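Local coordinates for protein N5-carboxyaminoimidazole ribonucleotide synthetase (Bacillus anthracis, PDB 3QFF) that probably uses ATP and bicarbonate to carboxylate 5-aminoimidazole ribonucleotide, yielding the N5-carboxy product during purine biosynthesis, at residues Leu25-Ala30 / Cys51-Asp56; Asn118-Ala123 / Lys246-Glu251; Ser147-Leu152 / Glu188-Phe193; Lys210-Ala215 / Asp288-Ser293. All coordinates share one frame; numbering follows the deposited sequence.

Interaction 1. Residues Leu25-Ala30 / Cys51-Asp56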
loop_
_atom_site.group_PDB
_atom_site.type_symbol
_atom_site.label_atom_id
_atom_site.label_comp_id
_atom_site.label_asym_id
_atom_site.label_seq_id
_atom_site.Cartn_x
_atom_site.Cartn_y
_atom_site.Cartn_z
ATOM N N LEU A 25 -8.696 8.412 7.690
ATOM C CA LEU A 25 -8.099 7.356 8.508
ATOM C C LEU A 25 -8.817 6.048 8.254
ATOM O O LEU A 25 -8.184 5.004 8.152
ATOM C CB LEU A 25 -8.137 7.720 9.998
ATOM C CG LEU A 25 -7.444 9.036 10.368
ATOM C CD1 LEU A 25 -7.561 9.259 11.870
ATOM C CD2 LEU A 25 -5.958 9.051 9.930
ATOM N N GLY A 26 -10.142 6.122 8.152
ATOM C CA GLY A 26 -10.948 5.000 7.688
ATOM C C GLY A 26 -10.558 4.503 6.298
ATOM O O GLY A 26 -10.406 3.300 6.097
ATOM N N ARG A 27 -10.404 5.407 5.337
ATOM C CA ARG A 27 -10.027 5.009 3.977
ATOM C C ARG A 27 -8.685 4.264 3.958
ATOM O O ARG A 27 -8.551 3.220 3.321
ATOM C CB ARG A 27 -9.955 6.241 3.073
ATOM C CG ARG A 27 -9.449 5.974 1.644
ATOM C CD ARG A 27 -9.237 7.323 0.961
ATOM N NE ARG A 27 -8.805 7.249 -0.437
ATOM C CZ ARG A 27 -9.625 7.248 -1.489
ATOM N NH1 ARG A 27 -10.942 7.256 -1.321
ATOM N NH2 ARG A 27 -9.119 7.215 -2.724
ATOM N N MET A 28 -7.704 4.803 4.666
ATOM C CA MET A 28 -6.384 4.178 4.698
ATOM C C MET A 28 -6.340 2.838 5.453
ATOM O O MET A 28 -5.622 1.921 5.034
ATOM C CB MET A 28 -5.337 5.166 5.200
ATOM C CG MET A 28 -5.003 6.201 4.130
ATOM S SD MET A 28 -3.832 7.452 4.654
ATOM C CE MET A 28 -4.798 8.496 5.753
ATOM N N MET A 29 -7.125 2.706 6.521
ATOM C CA MET A 29 -7.286 1.395 7.196
ATOM C C MET A 29 -7.874 0.409 6.179
ATOM O O MET A 29 -7.463 -0.755 6.083
ATOM C CB MET A 29 -8.290 1.497 8.364
ATOM C CG MET A 29 -7.795 2.104 9.681
ATOM S SD MET A 29 -9.190 2.129 10.875
ATOM C CE MET A 29 -8.518 3.093 12.231
ATOM N N ALA A 30 -8.877 0.884 5.453
ATOM C CA ALA A 30 -9.641 0.033 4.546
ATOM C C ALA A 30 -8.807 -0.425 3.350
ATOM O O ALA A 30 -8.938 -1.566 2.899
ATOM C CB ALA A 30 -10.910 0.752 4.092
ATOM N N CYS A 51 -13.777 6.837 3.012
ATOM C CA CYS A 51 -13.710 5.404 3.302
ATOM C C CYS A 51 -14.740 4.628 2.470
ATOM O O CYS A 51 -14.432 3.572 1.931
ATOM C CB CYS A 51 -13.854 5.142 4.807
ATOM S SG CYS A 51 -13.742 3.405 5.272
ATOM N N ALA A 52 -15.943 5.175 2.325
ATOM C CA ALA A 52 -16.980 4.540 1.493
ATOM C C ALA A 52 -16.531 4.304 0.052
ATOM O O ALA A 52 -17.012 3.384 -0.613
ATOM C CB ALA A 52 -18.289 5.376 1.513
ATOM N N GLN A 53 -15.632 5.153 -0.438
ATOM C CA GLN A 53 -15.092 5.010 -1.794
ATOM C C GLN A 53 -14.259 3.742 -1.968
ATOM O O GLN A 53 -13.924 3.367 -3.089
ATOM C CB GLN A 53 -14.260 6.229 -2.163
ATOM C CG GLN A 53 -15.096 7.470 -2.419
ATOM C CD GLN A 53 -14.269 8.722 -2.416
ATOM O OE1 GLN A 53 -13.127 8.730 -2.886
ATOM N NE2 GLN A 53 -14.830 9.796 -1.872
ATOM N N VAL A 54 -13.919 3.101 -0.852
ATOM C CA VAL A 54 -13.183 1.848 -0.876
ATOM C C VAL A 54 -13.942 0.734 -0.148
ATOM O O VAL A 54 -13.469 -0.384 -0.085
ATOM C CB VAL A 54 -11.716 2.002 -0.339
ATOM C CG1 VAL A 54 -10.954 3.064 -1.127
ATOM C CG2 VAL A 54 -11.692 2.363 1.117
ATOM N N ALA A 55 -15.132 1.024 0.373
ATOM C CA ALA A 55 -15.866 0.035 1.169
ATOM C C ALA A 55 -16.798 -0.822 0.322
ATOM O O ALA A 55 -17.239 -0.390 -0.746
ATOM C CB ALA A 55 -16.653 0.724 2.284
ATOM N N ASP A 56 -17.079 -2.035 0.799
ATOM C CA ASP A 56 -18.030 -2.936 0.145
ATOM C C ASP A 56 -19.451 -2.555 0.564
ATOM O O ASP A 56 -20.396 -2.620 -0.236
ATOM C CB ASP A 56 -17.762 -4.403 0.508
ATOM C CG ASP A 56 -16.359 -4.872 0.122
ATOM O OD1 ASP A 56 -16.213 -5.500 -0.947
ATOM O OD2 ASP A 56 -15.396 -4.615 0.884
#

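Interaction 2. Residues Asn118-Ala123 / Lys246-Glu251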
loop_
_atom_site.group_PDB
_atom_site.type_symbol
_atom_site.label_atom_id
_atom_site.label_comp_id
_atom_site.label_asym_id
_atom_site.label_seq_id
_atom_site.Cartn_x
_atom_site.Cartn_y
_atom_site.Cartn_z
ATOM N N ASN A 118 -4.250 12.385 34.244
ATOM C CA ASN A 118 -4.296 11.528 35.428
ATOM C C ASN A 118 -3.880 10.105 35.097
ATOM O O ASN A 118 -3.137 9.482 35.859
ATOM C CB ASN A 118 -5.701 11.463 36.038
ATOM C CG ASN A 118 -6.100 12.735 36.753
ATOM O OD1 ASN A 118 -5.262 13.554 37.150
ATOM N ND2 ASN A 118 -7.397 12.903 36.938
ATOM N N ALA A 119 -4.398 9.590 33.981
ATOM C CA ALA A 119 -4.102 8.236 33.552
ATOM C C ALA A 119 -2.613 8.114 33.249
ATOM O O ALA A 119 -1.977 7.137 33.655
ATOM C CB ALA A 119 -4.941 7.837 32.339
ATOM N N ILE A 120 -2.057 9.115 32.563
ATOM C CA ILE A 120 -0.616 9.107 32.234
ATOM C C ILE A 120 0.239 9.081 33.512
ATOM O O ILE A 120 1.136 8.260 33.650
ATOM C CB ILE A 120 -0.222 10.305 31.322
ATOM C CG1 ILE A 120 -0.858 10.148 29.931
ATOM C CG2 ILE A 120 1.301 10.419 31.189
ATOM C CD1 ILE A 120 -0.801 11.423 29.063
ATOM N N GLU A 121 -0.057 9.982 34.444
ATOM C CA GLU A 121 0.682 10.050 35.704
ATOM C C GLU A 121 0.542 8.774 36.522
ATOM O O GLU A 121 1.503 8.313 37.115
ATOM C CB GLU A 121 0.203 11.232 36.519
ATOM C CG GLU A 121 0.567 12.549 35.896
ATOM C CD GLU A 121 0.487 13.679 36.887
ATOM O OE1 GLU A 121 -0.591 13.843 37.485
ATOM O OE2 GLU A 121 1.503 14.390 37.062
ATOM N N LYS A 122 -0.662 8.206 36.542
ATOM C CA LYS A 122 -0.899 6.942 37.247
ATOM C C LYS A 122 -0.145 5.788 36.598
ATOM O O LYS A 122 0.182 4.815 37.263
ATOM C CB LYS A 122 -2.397 6.644 37.351
ATOM C CG LYS A 122 -3.104 7.590 38.327
ATOM C CD LYS A 122 -4.626 7.395 38.352
ATOM C CE LYS A 122 -5.294 8.493 39.186
ATOM N NZ LYS A 122 -6.772 8.294 39.308
ATOM N N ALA A 123 0.143 5.908 35.305
ATOM C CA ALA A 123 0.984 4.941 34.603
ATOM C C ALA A 123 2.479 5.162 34.869
ATOM O O ALA A 123 3.305 4.393 34.383
ATOM C CB ALA A 123 0.698 4.979 33.093
ATOM N N LYS A 246 6.086 2.506 25.220
ATOM C CA LYS A 246 5.923 1.095 25.598
ATOM C C LYS A 246 5.285 0.927 26.972
ATOM O O LYS A 246 4.398 0.087 27.143
ATOM C CB LYS A 246 7.253 0.333 25.509
ATOM C CG LYS A 246 7.854 0.360 24.102
ATOM C CD LYS A 246 8.706 -0.866 23.761
ATOM C CE LYS A 246 10.172 -0.673 24.054
ATOM N NZ LYS A 246 11.009 -1.595 23.202
ATOM N N VAL A 247 5.718 1.724 27.948
ATOM C CA VAL A 247 5.102 1.671 29.282
ATOM C C VAL A 247 3.626 2.055 29.218
ATOM O O VAL A 247 2.775 1.376 29.804
ATOM C CB VAL A 247 5.884 2.508 30.341
ATOM C CG1 VAL A 247 5.076 2.672 31.622
ATOM C CG2 VAL A 247 7.197 1.828 30.654
ATOM N N LEU A 248 3.311 3.114 28.473
ATOM C CA LEU A 248 1.915 3.515 28.287
ATOM C C LEU A 248 1.063 2.403 27.696
ATOM O O LEU A 248 -0.017 2.100 28.211
ATOM C CB LEU A 248 1.818 4.736 27.373
ATOM C CG LEU A 248 1.806 6.111 28.005
ATOM C CD1 LEU A 248 1.606 7.119 26.905
ATOM C CD2 LEU A 248 0.706 6.263 29.077
ATOM N N ALA A 249 1.539 1.814 26.604
ATOM C CA ALA A 249 0.828 0.704 25.972
ATOM C C ALA A 249 0.563 -0.439 26.950
ATOM O O ALA A 249 -0.548 -0.981 26.973
ATOM C CB ALA A 249 1.582 0.194 24.743
ATOM N N ASP A 250 1.568 -0.786 27.760
ATOM C CA ASP A 250 1.405 -1.850 28.754
ATOM C C ASP A 250 0.434 -1.440 29.861
ATOM O O ASP A 250 -0.533 -2.143 30.134
ATOM C CB ASP A 250 2.748 -2.271 29.372
ATOM C CG ASP A 250 2.569 -3.221 30.572
ATOM O OD1 ASP A 250 2.148 -4.385 30.362
ATOM O OD2 ASP A 250 2.843 -2.807 31.722
ATOM N N GLU A 251 0.701 -0.298 30.487
ATOM C CA GLU A 251 -0.098 0.175 31.615
ATOM C C GLU A 251 -1.575 0.428 31.265
ATOM O O GLU A 251 -2.463 0.152 32.066
ATOM C CB GLU A 251 0.533 1.442 32.199
ATOM C CG GLU A 251 1.836 1.192 32.945
ATOM C CD GLU A 251 1.629 0.427 34.244
ATOM O OE1 GLU A 251 0.599 0.648 34.921
ATOM O OE2 GLU A 251 2.503 -0.387 34.598
#

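Interaction 3. Residues Ser147-Leu152 / Glu188-Phe193. With ADP (adenosine-5'-diphosphate), chain C.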
loop_
_atom_site.group_PDB
_atom_site.type_symbol
_atom_site.label_atom_id
_atom_site.label_comp_id
_atom_site.label_asym_id
_atom_site.label_seq_id
_atom_site.Cartn_x
_atom_site.Cartn_y
_atom_site.Cartn_z
ATOM N N SER A 147 1.739 30.098 37.922
ATOM C CA SER A 147 2.345 31.343 37.432
ATOM C C SER A 147 2.378 31.423 35.900
ATOM O O SER A 147 1.776 30.589 35.210
ATOM C CB SER A 147 3.742 31.553 38.042
ATOM O OG SER A 147 4.230 32.855 37.759
ATOM N N TYR A 148 3.065 32.441 35.381
ATOM C CA TYR A 148 3.198 32.647 33.941
ATOM C C TYR A 148 4.556 32.147 33.433
ATOM O O TYR A 148 5.547 32.174 34.181
ATOM C CB TYR A 148 3.023 34.129 33.594
ATOM C CG TYR A 148 1.686 34.707 34.006
ATOM C CD1 TYR A 148 0.541 34.498 33.233
ATOM C CD2 TYR A 148 1.567 35.468 35.171
ATOM C CE1 TYR A 148 -0.693 35.027 33.614
ATOM C CE2 TYR A 148 0.340 36.004 35.558
ATOM C CZ TYR A 148 -0.780 35.779 34.775
ATOM O OH TYR A 148 -1.986 36.305 35.159
ATOM N N PRO A 149 4.612 31.669 32.174
ATOM C CA PRO A 149 3.490 31.467 31.256
ATOM C C PRO A 149 2.735 30.145 31.465
ATOM O O PRO A 149 3.255 29.222 32.102
ATOM C CB PRO A 149 4.155 31.498 29.882
ATOM C CG PRO A 149 5.536 31.036 30.121
ATOM C CD PRO A 149 5.910 31.456 31.507
ATOM N N SER A 150 1.515 30.082 30.929
ATOM C CA SER A 150 0.631 28.926 31.077
ATOM C C SER A 150 -0.324 28.824 29.905
ATOM O O SER A 150 -0.430 29.747 29.093
ATOM C CB SER A 150 -0.168 29.016 32.380
ATOM O OG SER A 150 0.654 28.752 33.503
ATOM N N VAL A 151 -1.018 27.693 29.819
ATOM C CA VAL A 151 -1.994 27.465 28.769
ATOM C C VAL A 151 -3.295 26.917 29.364
ATOM O O VAL A 151 -3.287 25.914 30.089
ATOM C CB VAL A 151 -1.460 26.485 27.701
ATOM C CG1 VAL A 151 -2.396 26.429 26.518
ATOM C CG2 VAL A 151 -0.051 26.888 27.251
ATOM N N LEU A 152 -4.401 27.591 29.060
ATOM C CA LEU A 152 -5.720 27.119 29.439
ATOM C C LEU A 152 -6.354 26.429 28.249
ATOM O O LEU A 152 -6.533 27.044 27.210
ATOM C CB LEU A 152 -6.602 28.283 29.897
ATOM C CG LEU A 152 -7.938 27.913 30.547
ATOM C CD1 LEU A 152 -7.706 27.242 31.892
ATOM C CD2 LEU A 152 -8.782 29.167 30.710
ATOM N N GLU A 188 -2.219 24.340 32.246
ATOM C CA GLU A 188 -0.921 23.663 32.270
ATOM C C GLU A 188 0.234 24.655 32.312
ATOM O O GLU A 188 0.177 25.697 31.651
ATOM C CB GLU A 188 -0.739 22.818 31.016
ATOM C CG GLU A 188 -1.763 21.722 30.795
ATOM C CD GLU A 188 -1.493 20.951 29.513
ATOM O OE1 GLU A 188 -2.397 20.223 29.057
ATOM O OE2 GLU A 188 -0.382 21.091 28.946
ATOM N N LYS A 189 1.281 24.317 33.061
ATOM C CA LYS A 189 2.545 25.053 32.991
ATOM C C LYS A 189 3.094 25.020 31.578
ATOM O O LYS A 189 3.049 23.990 30.907
ATOM C CB LYS A 189 3.588 24.473 33.946
ATOM C CG LYS A 189 3.883 25.323 35.163
ATOM C CD LYS A 189 4.947 24.669 36.033
ATOM C CE LYS A 189 4.902 25.191 37.467
ATOM N NZ LYS A 189 5.168 24.107 38.454
ATOM N N TRP A 190 3.595 26.164 31.128
ATOM C CA TRP A 190 4.264 26.262 29.840
ATOM C C TRP A 190 5.538 25.431 29.872
ATOM O O TRP A 190 6.375 25.594 30.764
ATOM C CB TRP A 190 4.599 27.721 29.527
ATOM C CG TRP A 190 5.270 27.939 28.204
ATOM C CD1 TRP A 190 6.620 28.055 27.969
ATOM C CD2 TRP A 190 4.626 28.085 26.933
ATOM N NE1 TRP A 190 6.849 28.255 26.626
ATOM C CE2 TRP A 190 5.644 28.282 25.967
ATOM C CE3 TRP A 190 3.287 28.068 26.514
ATOM C CZ2 TRP A 190 5.365 28.454 24.605
ATOM C CZ3 TRP A 190 3.009 28.242 25.158
ATOM C CH2 TRP A 190 4.046 28.432 24.220
ATOM N N VAL A 191 5.669 24.530 28.910
ATOM C CA VAL A 191 6.870 23.712 28.800
ATOM C C VAL A 191 7.777 24.370 27.770
ATOM O O VAL A 191 7.377 24.542 26.616
ATOM C CB VAL A 191 6.552 22.254 28.377
ATOM C CG1 VAL A 191 7.796 21.377 28.489
ATOM C CG2 VAL A 191 5.422 21.673 29.221
ATOM N N PRO A 192 8.989 24.777 28.189
ATOM C CA PRO A 192 9.970 25.305 27.241
ATOM C C PRO A 192 10.625 24.141 26.496
ATOM O O PRO A 192 11.617 23.580 26.961
ATOM C CB PRO A 192 10.993 26.024 28.144
ATOM C CG PRO A 192 10.434 25.960 29.552
ATOM C CD PRO A 192 9.503 24.790 29.569
ATOM N N PHE A 193 10.050 23.743 25.371
ATOM C CA PHE A 193 10.572 22.589 24.653
ATOM C C PHE A 193 11.320 23.019 23.404
ATOM O O PHE A 193 11.044 24.084 22.848
ATOM C CB PHE A 193 9.458 21.588 24.307
ATOM C CG PHE A 193 8.414 22.137 23.376
ATOM C CD1 PHE A 193 7.249 22.702 23.879
ATOM C CD2 PHE A 193 8.601 22.097 21.990
ATOM C CE1 PHE A 193 6.280 23.220 23.019
ATOM C CE2 PHE A 193 7.645 22.617 21.125
ATOM C CZ PHE A 193 6.475 23.177 21.646
HETATM P PB ADP C . -4.666 20.198 20.372
HETATM O O1B ADP C . -5.572 21.265 19.803
HETATM O O2B ADP C . -5.424 19.093 21.075
HETATM O O3B ADP C . -3.619 19.720 19.394
HETATM P PA ADP C . -2.444 20.567 22.225
HETATM O O1A ADP C . -1.731 19.531 21.380
HETATM O O2A ADP C . -2.647 20.332 23.704
HETATM O O3A ADP C . -3.872 20.964 21.564
HETATM O "O5'" ADP C . -1.620 21.942 22.107
HETATM C "C5'" ADP C . -1.530 22.613 20.852
HETATM C "C4'" ADP C . -0.158 23.257 20.723
HETATM O "O4'" ADP C . 0.036 24.173 21.802
HETATM C "C3'" ADP C . 0.962 22.233 20.812
HETATM O "O3'" ADP C . 1.396 21.827 19.511
HETATM C "C2'" ADP C . 2.058 22.945 21.581
HETATM O "O2'" ADP C . 2.985 23.539 20.668
HETATM C "C1'" ADP C . 1.352 24.049 22.352
HETATM N N9 ADP C . 1.272 23.694 23.797
HETATM C C8 ADP C . 0.258 23.035 24.397
HETATM N N7 ADP C . 0.491 22.871 25.723
HETATM C C5 ADP C . 1.679 23.436 25.997
HETATM C C6 ADP C . 2.522 23.618 27.206
HETATM N N6 ADP C . 2.127 23.151 28.417
HETATM N N1 ADP C . 3.703 24.269 27.053
HETATM C C2 ADP C . 4.113 24.739 25.859
HETATM N N3 ADP C . 3.398 24.607 24.727
HETATM C C4 ADP C . 2.192 23.981 24.728
#

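Interaction 4. Residues Lys210-Ala215 / Asp288-Ser293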
loop_
_atom_site.group_PDB
_atom_site.type_symbol
_atom_site.label_atom_id
_atom_site.label_comp_id
_atom_site.label_asym_id
_atom_site.label_seq_id
_atom_site.Cartn_x
_atom_site.Cartn_y
_atom_site.Cartn_z
ATOM N N LYS A 210 4.605 -3.538 19.035
ATOM C CA LYS A 210 5.606 -2.976 18.134
ATOM C C LYS A 210 5.564 -1.479 18.306
ATOM O O LYS A 210 4.498 -0.913 18.541
ATOM C CB LYS A 210 5.329 -3.324 16.665
ATOM C CG LYS A 210 5.462 -4.798 16.271
ATOM C CD LYS A 210 6.906 -5.284 16.183
ATOM C CE LYS A 210 6.879 -6.795 16.036
ATOM N NZ LYS A 210 8.216 -7.397 16.121
ATOM N N VAL A 211 6.721 -0.838 18.169
ATOM C CA VAL A 211 6.811 0.612 18.258
ATOM C C VAL A 211 7.450 1.144 16.972
ATOM O O VAL A 211 8.434 0.578 16.454
ATOM C CB VAL A 211 7.620 1.063 19.493
ATOM C CG1 VAL A 211 7.442 2.555 19.754
ATOM C CG2 VAL A 211 7.178 0.278 20.719
ATOM N N PHE A 212 6.868 2.203 16.441
ATOM C CA PHE A 212 7.434 2.890 15.291
ATOM C C PHE A 212 8.513 3.881 15.725
ATOM O O PHE A 212 8.591 4.224 16.907
ATOM C CB PHE A 212 6.338 3.608 14.512
ATOM C CG PHE A 212 5.554 2.703 13.632
ATOM C CD1 PHE A 212 4.294 2.239 14.038
ATOM C CD2 PHE A 212 6.073 2.289 12.412
ATOM C CE1 PHE A 212 3.547 1.396 13.205
ATOM C CE2 PHE A 212 5.328 1.443 11.570
ATOM C CZ PHE A 212 4.068 1.001 11.965
ATOM N N PRO A 213 9.358 4.324 14.778
ATOM C CA PRO A 213 10.432 5.266 15.145
ATOM C C PRO A 213 9.866 6.614 15.578
ATOM O O PRO A 213 8.758 6.986 15.158
ATOM C CB PRO A 213 11.247 5.433 13.843
ATOM C CG PRO A 213 10.779 4.361 12.913
ATOM C CD PRO A 213 9.405 3.928 13.361
ATOM N N VAL A 214 10.628 7.348 16.384
ATOM C CA VAL A 214 10.239 8.677 16.812
ATOM C C VAL A 214 10.167 9.661 15.631
ATOM O O VAL A 214 11.114 9.793 14.867
ATOM C CB VAL A 214 11.194 9.259 17.893
ATOM C CG1 VAL A 214 10.633 10.575 18.427
ATOM C CG2 VAL A 214 11.435 8.260 19.047
ATOM N N ALA A 215 9.045 10.367 15.519
ATOM C CA ALA A 215 8.878 11.396 14.497
ATOM C C ALA A 215 8.924 12.769 15.154
ATOM O O ALA A 215 8.334 12.970 16.212
ATOM C CB ALA A 215 7.555 11.224 13.777
ATOM N N ASP A 288 5.063 4.864 3.413
ATOM C CA ASP A 288 6.089 4.783 2.377
ATOM C C ASP A 288 7.485 4.477 2.912
ATOM O O ASP A 288 8.328 3.963 2.183
ATOM C CB ASP A 288 6.059 6.058 1.512
ATOM C CG ASP A 288 4.735 6.219 0.770
ATOM O OD1 ASP A 288 4.417 5.339 -0.065
ATOM O OD2 ASP A 288 3.999 7.204 1.028
ATOM N N ALA A 289 7.715 4.752 4.192
ATOM C CA ALA A 289 9.085 4.705 4.732
ATOM C C ALA A 289 9.370 3.558 5.695
ATOM O O ALA A 289 10.535 3.341 6.049
ATOM C CB ALA A 289 9.441 6.024 5.391
ATOM N N CYS A 290 8.328 2.842 6.129
ATOM C CA CYS A 290 8.510 1.733 7.066
ATOM C C CYS A 290 8.134 0.405 6.453
ATOM O O CYS A 290 7.413 0.335 5.466
ATOM C CB CYS A 290 7.696 1.941 8.348
ATOM S SG CYS A 290 8.334 3.227 9.399
ATOM N N GLU A 291 8.602 -0.658 7.091
ATOM C CA GLU A 291 8.327 -2.010 6.651
ATOM C C GLU A 291 6.823 -2.380 6.679
ATOM O O GLU A 291 6.364 -3.140 5.826
ATOM C CB GLU A 291 9.177 -2.971 7.482
ATOM C CG GLU A 291 9.297 -4.328 6.870
ATOM C CD GLU A 291 10.338 -5.175 7.556
ATOM O OE1 GLU A 291 10.082 -6.393 7.699
ATOM O OE2 GLU A 291 11.392 -4.620 7.962
ATOM N N THR A 292 6.071 -1.833 7.642
ATOM C CA THR A 292 4.602 -1.944 7.704
ATOM C C THR A 292 4.034 -0.559 7.988
ATOM O O THR A 292 4.597 0.171 8.785
ATOM C CB THR A 292 4.131 -2.852 8.889
ATOM O OG1 THR A 292 4.918 -4.043 8.945
ATOM C CG2 THR A 292 2.647 -3.243 8.729
ATOM N N SER A 293 2.911 -0.194 7.383
ATOM C CA SER A 293 2.301 1.084 7.744
ATOM C C SER A 293 1.536 0.997 9.062
ATOM O O SER A 293 1.126 -0.089 9.484
ATOM C CB SER A 293 1.375 1.577 6.638
ATOM O OG SER A 293 0.111 0.962 6.742
#

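Interaction 1. Residues Leu25-Ala30 / Cys51-Asp56
Arg27 and Cys51 bring the two backbones together so closely that Arg27 CA lies 3.8 Å from Cys51 CA. Segment 25-30 is a regular run of helix 24-35, whereas 51-56 is a turn: Cys51 to Gln53 have helical torsions, and Val54 N donates to Cys51 O. The near-touching backbones are possible because Gly26 presents no side chain on the face toward Cys51. Gly26 is the last glycine of a GxGxxG-like pattern, consistent with the Rossmann-like pre-ATP-grasp domain to which both segments belong. Cys51 CB occupies the space beside Gly26, 3.5 Å from Arg27 N, and with SG anti to its backbone N (chi1 -179°) the sulfur lies 3.4 Å from Gly26 O. One turn on, Ala30 CB meets Val54 CG2 at 3.5 Å, a tight carbon pair. The other methyl of Val54, CG1, lies over one face of the Arg27 guanidinium, 4.2 Å from NH1. Arg27 itself runs out extended and gives a hydrogen bond from NH1 to Gln53 OE1 that is weak and bent (3.1 Å, 133° at the hydrogen), with the guanidinium and amide planes 75° apart. More of its fixation comes from outside: NH1 also donates to Pro50 O, and NH2 to Lys34 O of the second subunit. Gln53 NE2 likewise bonds to Gly345 O. Toward the parallel sheet, Ala30 and Cys51 rest on Ile40 and Val42 of strand 39-44, Cys51 also reaches Ile19 of strand 16-20, and Phe295 of helix 294-303 packs on Met28 and Met29.

Interaction 2. Residues Asn118-Ala123 / Lys246-Glu251
No ring is involved between Ala123 and its partners, and no flat side-chain group is stacked there; the planar group approached is the Ala123 carbonyl, by carbons at its oxygen. Val247 CG1 lies 3.7 Å from Ala123 O, and Glu251 CG lies 3.8 Å from the same atom. The contact belongs to the ATP-grasp domain and joins two of its helices near their C-terminal ends, helix 113-122 and helix 235-251. Ala123 is the first residue past the former, although its backbone N still donates to Ala119 O, and Glu251 is the last residue of the latter. The ends therefore meet at Ala123 and Glu251, whose CA atoms are 5.7 Å apart, the closest such pair. Ala123 points its methyl at the opposing helix, where Ala123 CB meets Glu251 CB at 3.7 Å. Only the aliphatic root of Glu251 is used. Its CG stands anti to the carbonyl carbon (chi1 -71°), which brings CG beside the alanine, and a further bend at chi2 (-69°) carries the chain onward to the carboxylate, which makes no hydrogen bond across the contact. Val247, one turn earlier, also points toward the end of helix 113-122.

Exposure falls from this outer side to the inner one. Val247 and Glu251 are exposed, but Ile120 and Leu248 are buried, and both also pack on Leu275 of strand 270-276 and on Leu125. No hydrogen bond spans the segments, so van der Waals contact carries the pairing. On the inner side Leu248 CD2 touches two neighbours, Ala123 CB at 4.2 Å and Ile120 CG1 at 4.3 Å.

Interaction 3. Residues Ser147-Leu152 / Glu188-Phe193
Val151 and Glu188 form the tight part, an antiparallel hydrogen-bonded pair: Val151 N donates to Glu188 O at 3.0 Å, and Glu188 N returns a bond to Val151 O at 2.9 Å. Buried Ser150 ties its OG back to Ser147 O. A third bond across the strands, Trp190 N to Pro149 O (3.2 Å), is less regular, its donor 40° out of the carbonyl plane where the strands end. Here Pro149, after a cis peptide, lies crosswise to Trp190, with Pro149 CG 3.5 Å from Trp190 CB. Val151 CG2 meets the indole at its edge, 3.6 Å from Trp190 CE3. CG of Trp190 is anti to the backbone N (chi1 -179°); this turns one face of the indole to the adenine, ADP C2 lying 3.4 Å above its plane, offset toward the rim.

The other side is looser. Lys189 points away and is exposed, as is Ser147. Pro149 is partly open to solvent.

Past the sheet, segment 188-193 reads the adenine. Val191 N donates to ADP N1 (2.7 Å, 177° at the hydrogen), while ADP N6 donates to Lys189 O (2.8 Å) and to Glu188 OE2. Salt bridges from Glu188 OE1 to Lys153 and Lys117 probably steady that carboxylate. An adenine held by backbone N-H and C=O groups at the end of a strand, as here, is typical of the nucleotide site of the ATP-grasp fold.

Interaction 4. Residues Lys210-Ala215 / Asp288-Ser293
Phe212 and Cys290 make a sulfur-aromatic contact: Cys290 SG lies 5.1 Å from the centroid of the Phe212 ring and 78° off its normal, hence at the edge. Its nearest ring atom is Phe212 CD2, at 3.9 Å. Apolar contact continues beside it, as Pro213 CD comes within 4.2 Å of Cys290 SG.

A second kind of approach is polar. Thr292 O lies near the ring plane at the adjoining part of the edge, 3.1 Å from Phe212 CE2 and 3.3 Å from Phe212 CZ. This oxygen is buried with no hydrogen-bond partner in the model, and the ring's C-H edge, slightly positive, probably offsets part of that cost.

In the ATP-grasp domain the contact joins the interruption in strand 209-220 of the large antiparallel sheet to the link between helices 286-289 and 294-303. Phe212 has its CG anti to the carbonyl carbon (chi1 -79°), which carries the ring out to that link.

Hydrogen bonds, a cap and a salt bridge hold the link in place. Ser293 is the N-cap of helix 294-303, its OG accepting from Gly296 N. Thr292 OG1 bonds Glu309 O, and Glu291 OE2 forms a salt bridge with Lys314 of the second subunit.

From the N terminus, interaction 1 closes first, spanning 20 residues within the pre-ATP-grasp domain before any other contact opens. Interaction 2 then closes a 122-residue excursion of the ATP-grasp domain by joining helices 113-122 and 235-251, and interaction 3, pairing strands 150-154 and 185-189 by the nucleotide, falls wholly within it. Interaction 4 crosses interaction 2: residues 210-215 lie inside that excursion and 288-293 beyond it. These two also touch, Lys246 CG lying 3.5 Å from Val211 CG2. Interactions 1 and 4, about 6 Å apart at their nearest atoms, both reach the second subunit, whereas interactions 2 and 3 do not.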